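Local atomic coordinates of centrosome-associated zinc finger protein Cp190 (Drosophila melanogaster, PDB entry 6ER1), a protein that organises chromatin domains and their boundaries, being recruited by insulator DNA-binding proteins, and forms homodimers through the N-terminal BTB domain described here. Residues Leu39-Asn44 and Asp84-Ile89; Thr58-Val63 and Asn79-Asp84; Val90-Thr95 and Thr118-Leu123. One frame throughout, in Å; residues are numbered along the deposited sequence. Where two conformers were deposited one is given.

Contact 1: Leu39-Asn44 and Asp84-Ile89; sequences LQFRDN and DVVVPI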
loop_
_atom_site.group_PDB
_atom_site.type_symbol
_atom_site.label_atom_id
_atom_site.label_comp_id
_atom_site.label_asym_id
_atom_site.label_seq_id
_atom_site.Cartn_x
_atom_site.Cartn_y
_atom_site.Cartn_z
ATOM N N LEU A 39 -5.621 3.224 15.555
ATOM C CA LEU A 39 -4.875 3.934 16.592
ATOM C C LEU A 39 -5.854 4.669 17.475
ATOM O O LEU A 39 -6.734 5.372 16.978
ATOM C CB LEU A 39 -3.928 4.954 15.977
ATOM C CG LEU A 39 -3.075 4.442 14.820
ATOM C CD1 LEU A 39 -2.242 5.549 14.252
ATOM C CD2 LEU A 39 -2.198 3.287 15.250
ATOM N N GLN A 40 -5.724 4.514 18.784
ATOM C CA GLN A 40 -6.616 5.169 19.734
ATOM C C GLN A 40 -5.885 6.158 20.629
ATOM O O GLN A 40 -4.886 5.777 21.278
ATOM C CB GLN A 40 -7.385 4.135 20.549
ATOM C CG GLN A 40 -8.425 4.791 21.466
ATOM C CD GLN A 40 -9.432 3.818 21.991
ATOM O OE1 GLN A 40 -9.988 3.024 21.243
ATOM N NE2 GLN A 40 -9.684 3.877 23.295
ATOM N N PHE A 41 -6.427 7.385 20.683
ATOM C CA PHE A 41 -5.879 8.474 21.473
ATOM C C PHE A 41 -6.490 8.550 22.878
ATOM O O PHE A 41 -7.487 7.875 23.169
ATOM C CB PHE A 41 -5.968 9.772 20.667
ATOM C CG PHE A 41 -5.268 9.689 19.352
ATOM C CD1 PHE A 41 -3.897 9.586 19.308
ATOM C CD2 PHE A 41 -5.970 9.725 18.172
ATOM C CE1 PHE A 41 -3.233 9.512 18.093
ATOM C CE2 PHE A 41 -5.332 9.677 16.963
ATOM C CZ PHE A 41 -3.947 9.559 16.907
ATOM N N ARG A 42 -5.892 9.362 23.741
ATOM C CA ARG A 42 -6.311 9.462 25.150
ATOM C C ARG A 42 -7.753 9.939 25.280
ATOM O O ARG A 42 -8.470 9.521 26.211
ATOM C CB ARG A 42 -5.375 10.381 25.952
ATOM C CG ARG A 42 -3.989 9.799 26.208
ATOM C CD ARG A 42 -3.181 10.668 27.184
ATOM N NE ARG A 42 -3.653 10.518 28.559
ATOM C CZ ARG A 42 -3.108 11.132 29.611
ATOM N NH1 ARG A 42 -3.619 10.944 30.817
ATOM N NH2 ARG A 42 -2.052 11.932 29.477
ATOM N N ASP A 43 -8.181 10.790 24.333
ATOM C CA ASP A 43 -9.569 11.302 24.296
ATOM C C ASP A 43 -10.602 10.287 23.695
ATOM O O ASP A 43 -11.788 10.618 23.527
ATOM C CB ASP A 43 -9.590 12.688 23.563
ATOM C CG ASP A 43 -9.210 12.616 22.066
ATOM O OD1 ASP A 43 -9.007 11.502 21.554
ATOM O OD2 ASP A 43 -9.182 13.719 21.428
ATOM N N ASN A 44 -10.129 9.075 23.385
ATOM C CA ASN A 44 -10.891 7.929 22.828
ATOM C C ASN A 44 -11.164 8.053 21.333
ATOM O O ASN A 44 -11.780 7.155 20.748
ATOM C CB ASN A 44 -12.170 7.567 23.614
ATOM C CG ASN A 44 -11.901 7.283 25.083
ATOM O OD1 ASN A 44 -10.928 6.614 25.447
ATOM N ND2 ASN A 44 -12.767 7.798 25.939
ATOM N N ASP A 84 -1.698 15.316 18.028
ATOM C CA ASP A 84 -0.939 16.473 17.564
ATOM C C ASP A 84 0.301 16.182 16.684
ATOM O O ASP A 84 0.644 16.950 15.818
ATOM C CB ASP A 84 -0.530 17.433 18.722
ATOM C CG ASP A 84 0.330 16.803 19.785
ATOM O OD1 ASP A 84 0.427 15.543 19.858
ATOM O OD2 ASP A 84 0.953 17.576 20.543
ATOM N N VAL A 85 0.966 15.073 16.989
ATOM C CA VAL A 85 2.096 14.616 16.165
ATOM C C VAL A 85 1.697 13.473 15.218
ATOM O O VAL A 85 2.184 13.468 14.064
ATOM C CB VAL A 85 3.354 14.251 16.992
ATOM C CG1 VAL A 85 3.855 15.474 17.754
ATOM C CG2 VAL A 85 3.110 13.074 17.923
ATOM N N VAL A 86 0.793 12.613 15.664
ATOM C CA VAL A 86 0.453 11.414 14.864
ATOM C C VAL A 86 -0.268 11.789 13.612
ATOM O O VAL A 86 0.004 11.274 12.494
ATOM C CB VAL A 86 -0.293 10.353 15.651
ATOM C CG1 VAL A 86 -0.829 9.236 14.759
ATOM C CG2 VAL A 86 0.564 9.833 16.804
ATOM N N VAL A 87 -1.242 12.697 13.695
ATOM C CA VAL A 87 -2.015 13.032 12.499
ATOM C C VAL A 87 -1.185 13.663 11.377
ATOM O O VAL A 87 -1.222 13.125 10.238
ATOM C CB VAL A 87 -3.272 13.886 12.859
ATOM C CG1 VAL A 87 -3.903 14.460 11.608
ATOM C CG2 VAL A 87 -4.246 13.005 13.627
ATOM N N PRO A 88 -0.314 14.634 11.673
ATOM C CA PRO A 88 0.507 15.180 10.594
ATOM C C PRO A 88 1.518 14.112 10.056
ATOM O O PRO A 88 1.774 14.131 8.837
ATOM C CB PRO A 88 1.231 16.389 11.198
ATOM C CG PRO A 88 0.611 16.600 12.472
ATOM C CD PRO A 88 -0.293 15.509 12.872
ATOM N N ILE A 89 2.077 13.333 10.980
ATOM C CA ILE A 89 3.078 12.295 10.524
ATOM C C ILE A 89 2.392 11.270 9.638
ATOM O O ILE A 89 2.954 10.910 8.576
ATOM C CB ILE A 89 3.771 11.727 11.726
ATOM C CG1 ILE A 89 4.705 12.777 12.307
ATOM C CG2 ILE A 89 4.594 10.488 11.310
ATOM C CD1 ILE A 89 5.351 12.420 13.604
#

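Contact 2: Thr58-Val63 and Asn79-Asp84; sequences TDYFNV and NEFQAD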
loop_
_atom_site.group_PDB
_atom_site.type_symbol
_atom_site.label_atom_id
_atom_site.label_comp_id
_atom_site.label_asym_id
_atom_site.label_seq_id
_atom_site.Cartn_x
_atom_site.Cartn_y
_atom_site.Cartn_z
ATOM N N THR A 58 8.826 3.699 8.800
ATOM C CA THR A 58 9.280 3.496 10.187
ATOM C C THR A 58 8.992 2.085 10.670
ATOM O O THR A 58 8.077 1.446 10.167
ATOM C CB THR A 58 8.592 4.516 11.133
ATOM O OG1 THR A 58 9.169 4.478 12.448
ATOM C CG2 THR A 58 7.076 4.296 11.195
ATOM N N ASP A 59 9.709 1.642 11.692
ATOM C CA ASP A 59 9.307 0.436 12.444
ATOM C C ASP A 59 8.668 0.762 13.815
ATOM O O ASP A 59 8.314 -0.134 14.574
ATOM C CB ASP A 59 10.477 -0.516 12.639
ATOM C CG ASP A 59 10.868 -1.201 11.356
ATOM O OD1 ASP A 59 9.952 -1.798 10.762
ATOM O OD2 ASP A 59 12.047 -1.072 10.964
ATOM N N TYR A 60 8.440 2.034 14.079
ATOM C CA TYR A 60 7.928 2.431 15.405
ATOM C C TYR A 60 6.535 1.882 15.674
ATOM O O TYR A 60 6.229 1.457 16.781
ATOM C CB TYR A 60 7.954 3.909 15.513
ATOM C CG TYR A 60 7.607 4.448 16.882
ATOM C CD1 TYR A 60 8.515 4.427 17.942
ATOM C CD2 TYR A 60 6.370 5.052 17.088
ATOM C CE1 TYR A 60 8.190 4.994 19.186
ATOM C CE2 TYR A 60 6.049 5.664 18.288
ATOM C CZ TYR A 60 6.935 5.632 19.332
ATOM O OH TYR A 60 6.548 6.211 20.529
ATOM N N PHE A 61 5.646 1.923 14.671
ATOM C CA PHE A 61 4.323 1.357 14.880
ATOM C C PHE A 61 4.397 -0.166 15.105
ATOM O O PHE A 61 3.618 -0.690 15.884
ATOM C CB PHE A 61 3.359 1.727 13.766
ATOM C CG PHE A 61 2.946 3.174 13.776
ATOM C CD1 PHE A 61 1.853 3.550 14.499
ATOM C CD2 PHE A 61 3.630 4.147 13.062
ATOM C CE1 PHE A 61 1.453 4.851 14.507
ATOM C CE2 PHE A 61 3.237 5.474 13.093
ATOM C CZ PHE A 61 2.136 5.788 13.798
ATOM N N ASN A 62 5.389 -0.851 14.485
ATOM C CA ASN A 62 5.633 -2.257 14.763
ATOM C C ASN A 62 5.960 -2.474 16.251
ATOM O O ASN A 62 5.421 -3.360 16.900
ATOM C CB ASN A 62 6.716 -2.883 13.861
ATOM C CG ASN A 62 6.300 -2.949 12.401
ATOM O OD1 ASN A 62 5.156 -3.234 12.087
ATOM N ND2 ASN A 62 7.259 -2.743 11.504
ATOM N N VAL A 63 6.816 -1.620 16.779
ATOM C CA VAL A 63 7.167 -1.752 18.199
ATOM C C VAL A 63 6.004 -1.426 19.111
ATOM O O VAL A 63 5.824 -2.102 20.116
ATOM C CB VAL A 63 8.502 -1.027 18.553
ATOM C CG1 VAL A 63 8.514 -0.354 19.913
ATOM C CG2 VAL A 63 9.628 -2.051 18.512
ATOM N N ASN A 79 1.376 8.096 25.793
ATOM C CA ASN A 79 1.102 9.491 26.179
ATOM C C ASN A 79 1.886 10.512 25.380
ATOM O O ASN A 79 1.358 11.591 25.083
ATOM C CB ASN A 79 1.383 9.680 27.654
ATOM C CG ASN A 79 0.409 8.930 28.519
ATOM O OD1 ASN A 79 -0.707 8.619 28.106
ATOM N ND2 ASN A 79 0.822 8.649 29.742
ATOM N N GLU A 80 3.099 10.146 24.962
ATOM C CA GLU A 80 3.937 11.072 24.191
ATOM C C GLU A 80 3.653 11.061 22.702
ATOM O O GLU A 80 4.339 11.783 21.970
ATOM C CB GLU A 80 5.449 10.802 24.388
ATOM C CG GLU A 80 6.050 9.544 23.712
ATOM C CD GLU A 80 5.953 8.315 24.580
ATOM O OE1 GLU A 80 5.036 8.261 25.453
ATOM O OE2 GLU A 80 6.774 7.408 24.363
ATOM N N PHE A 81 2.660 10.280 22.249
ATOM C CA PHE A 81 2.451 10.062 20.825
ATOM C C PHE A 81 0.964 10.163 20.533
ATOM O O PHE A 81 0.264 9.188 20.276
ATOM C CB PHE A 81 3.034 8.676 20.457
ATOM C CG PHE A 81 3.239 8.431 18.992
ATOM C CD1 PHE A 81 4.129 9.182 18.266
ATOM C CD2 PHE A 81 2.601 7.362 18.361
ATOM C CE1 PHE A 81 4.395 8.901 16.930
ATOM C CE2 PHE A 81 2.872 7.075 17.030
ATOM C CZ PHE A 81 3.748 7.857 16.304
ATOM N N GLN A 82 0.457 11.395 20.680
ATOM C CA GLN A 82 -0.974 11.692 20.507
ATOM C C GLN A 82 -1.238 12.397 19.206
ATOM O O GLN A 82 -0.345 12.543 18.335
ATOM C CB GLN A 82 -1.462 12.494 21.736
ATOM C CG GLN A 82 -1.337 11.663 22.987
ATOM C CD GLN A 82 -2.377 10.540 23.050
ATOM O OE1 GLN A 82 -3.598 10.795 22.916
ATOM N NE2 GLN A 82 -1.936 9.319 23.326
ATOM N N ALA A 83 -2.485 12.782 18.967
ATOM C CA ALA A 83 -2.904 13.211 17.617
ATOM C C ALA A 83 -2.132 14.416 17.104
ATOM O O ALA A 83 -1.958 14.577 15.916
ATOM C CB ALA A 83 -4.412 13.454 17.551
ATOM N N ASP A 84 -1.698 15.316 18.028
ATOM C CA ASP A 84 -0.939 16.473 17.564
ATOM C C ASP A 84 0.301 16.182 16.684
ATOM O O ASP A 84 0.644 16.950 15.818
ATOM C CB ASP A 84 -0.530 17.433 18.722
ATOM C CG ASP A 84 0.330 16.803 19.785
ATOM O OD1 ASP A 84 0.427 15.543 19.858
ATOM O OD2 ASP A 84 0.953 17.576 20.543
#

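Contact 3: Val90-Thr95 and Thr118-Leu123; sequences VNFMYT and TVLLKL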
loop_
_atom_site.group_PDB
_atom_site.type_symbol
_atom_site.label_atom_id
_atom_site.label_comp_id
_atom_site.label_asym_id
_atom_site.label_seq_id
_atom_site.Cartn_x
_atom_site.Cartn_y
_atom_site.Cartn_z
ATOM N N VAL A 90 1.238 10.766 10.023
ATOM C CA VAL A 90 0.539 9.798 9.181
ATOM C C VAL A 90 0.166 10.417 7.856
ATOM O O VAL A 90 0.289 9.785 6.775
ATOM C CB VAL A 90 -0.685 9.200 9.907
ATOM C CG1 VAL A 90 -1.607 8.423 8.958
ATOM C CG2 VAL A 90 -0.258 8.290 11.032
ATOM N N ASN A 91 -0.322 11.662 7.845
ATOM C CA ASN A 91 -0.632 12.267 6.567
ATOM C C ASN A 91 0.605 12.396 5.640
ATOM O O ASN A 91 0.515 12.200 4.398
ATOM C CB ASN A 91 -1.318 13.616 6.737
ATOM C CG ASN A 91 -2.766 13.524 7.252
ATOM O OD1 ASN A 91 -3.448 12.545 7.025
ATOM N ND2 ASN A 91 -3.244 14.585 7.854
ATOM N N PHE A 92 1.747 12.682 6.244
ATOM C CA PHE A 92 3.037 12.674 5.538
ATOM C C PHE A 92 3.320 11.284 4.960
ATOM O O PHE A 92 3.711 11.182 3.767
ATOM C CB PHE A 92 4.180 13.115 6.444
ATOM C CG PHE A 92 5.535 12.897 5.874
ATOM C CD1 PHE A 92 6.047 13.653 4.863
ATOM C CD2 PHE A 92 6.235 11.805 6.301
ATOM C CE1 PHE A 92 7.276 13.361 4.308
ATOM C CE2 PHE A 92 7.476 11.505 5.763
ATOM C CZ PHE A 92 8.003 12.298 4.783
ATOM N N MET A 93 3.081 10.246 5.746
ATOM C CA MET A 93 3.384 8.883 5.211
ATOM C C MET A 93 2.566 8.561 3.984
ATOM O O MET A 93 3.057 7.864 3.052
ATOM C CB MET A 93 3.148 7.832 6.263
ATOM C CG MET A 93 4.074 7.923 7.414
ATOM S SD MET A 93 3.436 6.899 8.760
ATOM C CE MET A 93 4.811 6.653 9.625
ATOM N N TYR A 94 1.340 9.059 3.878
ATOM C CA TYR A 94 0.461 8.828 2.717
ATOM C C TYR A 94 0.740 9.722 1.517
ATOM O O TYR A 94 0.387 9.377 0.380
ATOM C CB TYR A 94 -1.007 8.956 3.090
ATOM C CG TYR A 94 -1.572 7.744 3.798
ATOM C CD1 TYR A 94 -1.456 7.566 5.156
ATOM C CD2 TYR A 94 -2.180 6.720 3.066
ATOM C CE1 TYR A 94 -1.936 6.437 5.793
ATOM C CE2 TYR A 94 -2.671 5.595 3.693
ATOM C CZ TYR A 94 -2.542 5.436 5.055
ATOM O OH TYR A 94 -3.063 4.346 5.695
ATOM N N THR A 95 1.408 10.839 1.738
ATOM C CA THR A 95 1.481 11.873 0.706
ATOM C C THR A 95 2.846 12.412 0.328
ATOM O O THR A 95 3.000 12.906 -0.798
ATOM C CB THR A 95 0.641 13.128 1.087
ATOM O OG1 THR A 95 1.208 13.770 2.217
ATOM C CG2 THR A 95 -0.806 12.796 1.367
ATOM N N THR A 118 13.729 8.149 9.473
ATOM C CA THR A 118 14.752 8.810 8.744
ATOM C C THR A 118 14.258 9.745 7.649
ATOM O O THR A 118 14.796 10.866 7.476
ATOM C CB THR A 118 15.694 7.719 8.122
ATOM O OG1 THR A 118 16.131 6.871 9.196
ATOM C CG2 THR A 118 16.891 8.334 7.436
ATOM N N VAL A 119 13.264 9.294 6.883
ATOM C CA VAL A 119 12.812 10.107 5.768
ATOM C C VAL A 119 12.219 11.460 6.270
ATOM O O VAL A 119 12.368 12.458 5.614
ATOM C CB VAL A 119 11.841 9.367 4.840
ATOM C CG1 VAL A 119 10.556 8.989 5.511
ATOM C CG2 VAL A 119 11.633 10.071 3.504
ATOM N N LEU A 120 11.568 11.410 7.408
ATOM C CA LEU A 120 10.969 12.661 7.980
ATOM C C LEU A 120 12.064 13.523 8.633
ATOM O O LEU A 120 12.025 14.765 8.535
ATOM C CB LEU A 120 9.870 12.274 8.965
ATOM C CG LEU A 120 9.194 13.476 9.653
ATOM C CD1 LEU A 120 8.657 14.420 8.594
ATOM C CD2 LEU A 120 8.119 12.875 10.534
ATOM N N LEU A 121 13.012 12.878 9.312
ATOM C CA LEU A 121 14.193 13.619 9.831
ATOM C C LEU A 121 14.892 14.413 8.743
ATOM O O LEU A 121 15.211 15.599 8.921
ATOM C CB LEU A 121 15.198 12.648 10.478
ATOM C CG LEU A 121 14.678 12.035 11.770
ATOM C CD1 LEU A 121 15.436 10.805 12.254
ATOM C CD2 LEU A 121 14.635 13.073 12.864
ATOM N N LYS A 122 15.166 13.756 7.625
ATOM C CA LYS A 122 15.822 14.418 6.524
ATOM C C LYS A 122 14.997 15.608 6.021
ATOM O O LYS A 122 15.533 16.681 5.731
ATOM C CB LYS A 122 16.096 13.383 5.411
ATOM C CG LYS A 122 17.198 12.435 5.802
ATOM C CD LYS A 122 17.600 11.536 4.646
ATOM C CE LYS A 122 18.651 10.519 5.056
ATOM N NZ LYS A 122 18.699 9.407 4.074
ATOM N N LEU A 123 13.689 15.424 5.918
ATOM C CA LEU A 123 12.830 16.522 5.478
ATOM C C LEU A 123 12.866 17.722 6.468
ATOM O O LEU A 123 13.010 18.875 6.045
ATOM C CB LEU A 123 11.421 16.000 5.285
ATOM C CG LEU A 123 10.392 17.058 4.865
ATOM C CD1 LEU A 123 10.781 17.745 3.564
ATOM C CD2 LEU A 123 9.019 16.452 4.781
#

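Contact 1: Leu39-Asn44 and Asp84-Ile89
F41 and L39 both reach V86, and the contact between Leu39-Asn44 and Asp84-Ile89 is carried by these three apolar side chains. The CZ atom of F41 lies 3.8 Å from CG1 of V86, and that methyl meets the ring at its edge, in the ring plane, not over a face. F41 CE1 stands 3.9 Å from V86 CB, so the far rim of the ring runs along the forked end of the valine. L39 adds one methyl: its CD1 is 4.0 Å from V86 CG1, which therefore touches both partners. The valine presents this branch because CG1 is anti to its own backbone N (chi1 171°). A branched, compact valine suits a helix face that must receive a broad ring and a leucine methyl together, and all three residues are buried. With an alanine at F41, the rim of the ring would be gone, which would probably open a gap beside V86 and leave its CB and CG2 without their neighbour across this contact.

Polar bonds lie around this apolar patch and do not join its side chains. F41 starts a type I turn that runs to N44, closed by the bond from N44 N to F41 O (2.9 Å), and R42 N is bonded to OE1 of Q82, just ahead of the helix. On the helix, D84 forms a salt bridge with K107 through OD2.

This is sheet-to-helix packing in the BTB/POZ fold: the end of strand 37-40 and the turn after it pack on the first turn of helix 83-95, through V86.

Contact 2: Thr58-Val63 and Asn79-Asp84
The ring of F81 receives Y60 on one face and F61 at its edge. CE2 of Y60 stands 3.6 Å above the plane of the F81 ring, over its centre, making an edge-to-face pair with centroids 4.9 Å apart and planes at 71°. F61 brings its CE1 in at the edge of F81, in plane, while its CZ comes within 3.6 Å of F81 CE2; this second pair is oblique, its planes 57° apart. T58 CG2 lies at the edge of F61. F81 reaches into this aromatic cluster because its CG is anti to the backbone N (chi1 -164°), setting the ring against Y60 and F61. Phenylalanine suits the buried places, whereas the partly exposed Y60 has a hydroxyl that hydrogen-bonds to E114 of helix 105-115; OE2 of E80, 4.0 Å from Y60 OH and too far to bond, only flanks it. The start of helix 60-67 is shaped by an ST turn, Y60 N giving a bond to T58 OG1 (3.0 Å). The cluster thus joins that helix start to the loop leading into helix 83-95, with M115 touching all three rings, M93 and V86 of helix 83-95 beside F61 and F81 respectively, and L54 of helix 51-57 also against F61.

Contact 3: Val90-Thr95 and Thr118-Leu123
Packing of two helices at a steep angle within the BTB/POZ domain brings F92 of Val90-Thr95 against V119, L120 and L123 of Thr118-Leu123. The short helical segments cross at 97°, their axes 11.5 Å apart at closest approach, a wide spacing that a large aromatic side chain can bridge. F92 does so with CG anti to its backbone N (chi1 169°), which sends the ring out to the other helix. CD1 of L120 sits over one face of this ring, 4.2 Å from its centroid and only 10° off the normal, a CH-pi contact. V119 takes the edge, its CG1 lying in the ring plane 4.0 Å from F92 CE2. The third partner, L123, approaches obliquely from one turn further on, with CD2 3.6 Å from F92 CE1. Branched aliphatic residues fit here because their methyls can follow both the flat face and the rim of one ring.

T95 ends the segment with its hydroxyl turned back, OG1 giving a bond to N91 O (2.8 Å) from above the carbonyl plane; OG1 of T95 is also hydrogen-bonded to T97 N. The contact forms part of the dimer interface, where W17 of the second subunit meets F92 and V119 and its NE1 hydrogen-bonds to M93 O. Within its own chain, helix 105-115 packs on L120 through A112, and C57 of helix 51-57 touches both M93 and V119.

Overall arrangement
Helix 83-95 is common to all three contacts: contact 1 uses its first turn, contact 2 the loop leading into it, and contact 3 its last turns. Contacts 1 and 2 have centres about 9 Å apart, their segments overlap at D84, and they lie on the same side of the chain's centre; F41 packs on Q82 and A83. Contact 3 lies about 13 Å, centre to centre, from contact 2, and their segments meet where M93 CE packs 3.6 Å from T58 CG2 and 4.0 Å from F61 CE2. Contacts 1 and 3 are about 16 Å apart between centres, yet I89 touches L120. Contact 3 brings this core to the dimer partner through F92 and V119, while Thr58-Val63 carries N62, whose ND2 hydrogen-bonds to Y34 of the second subunit.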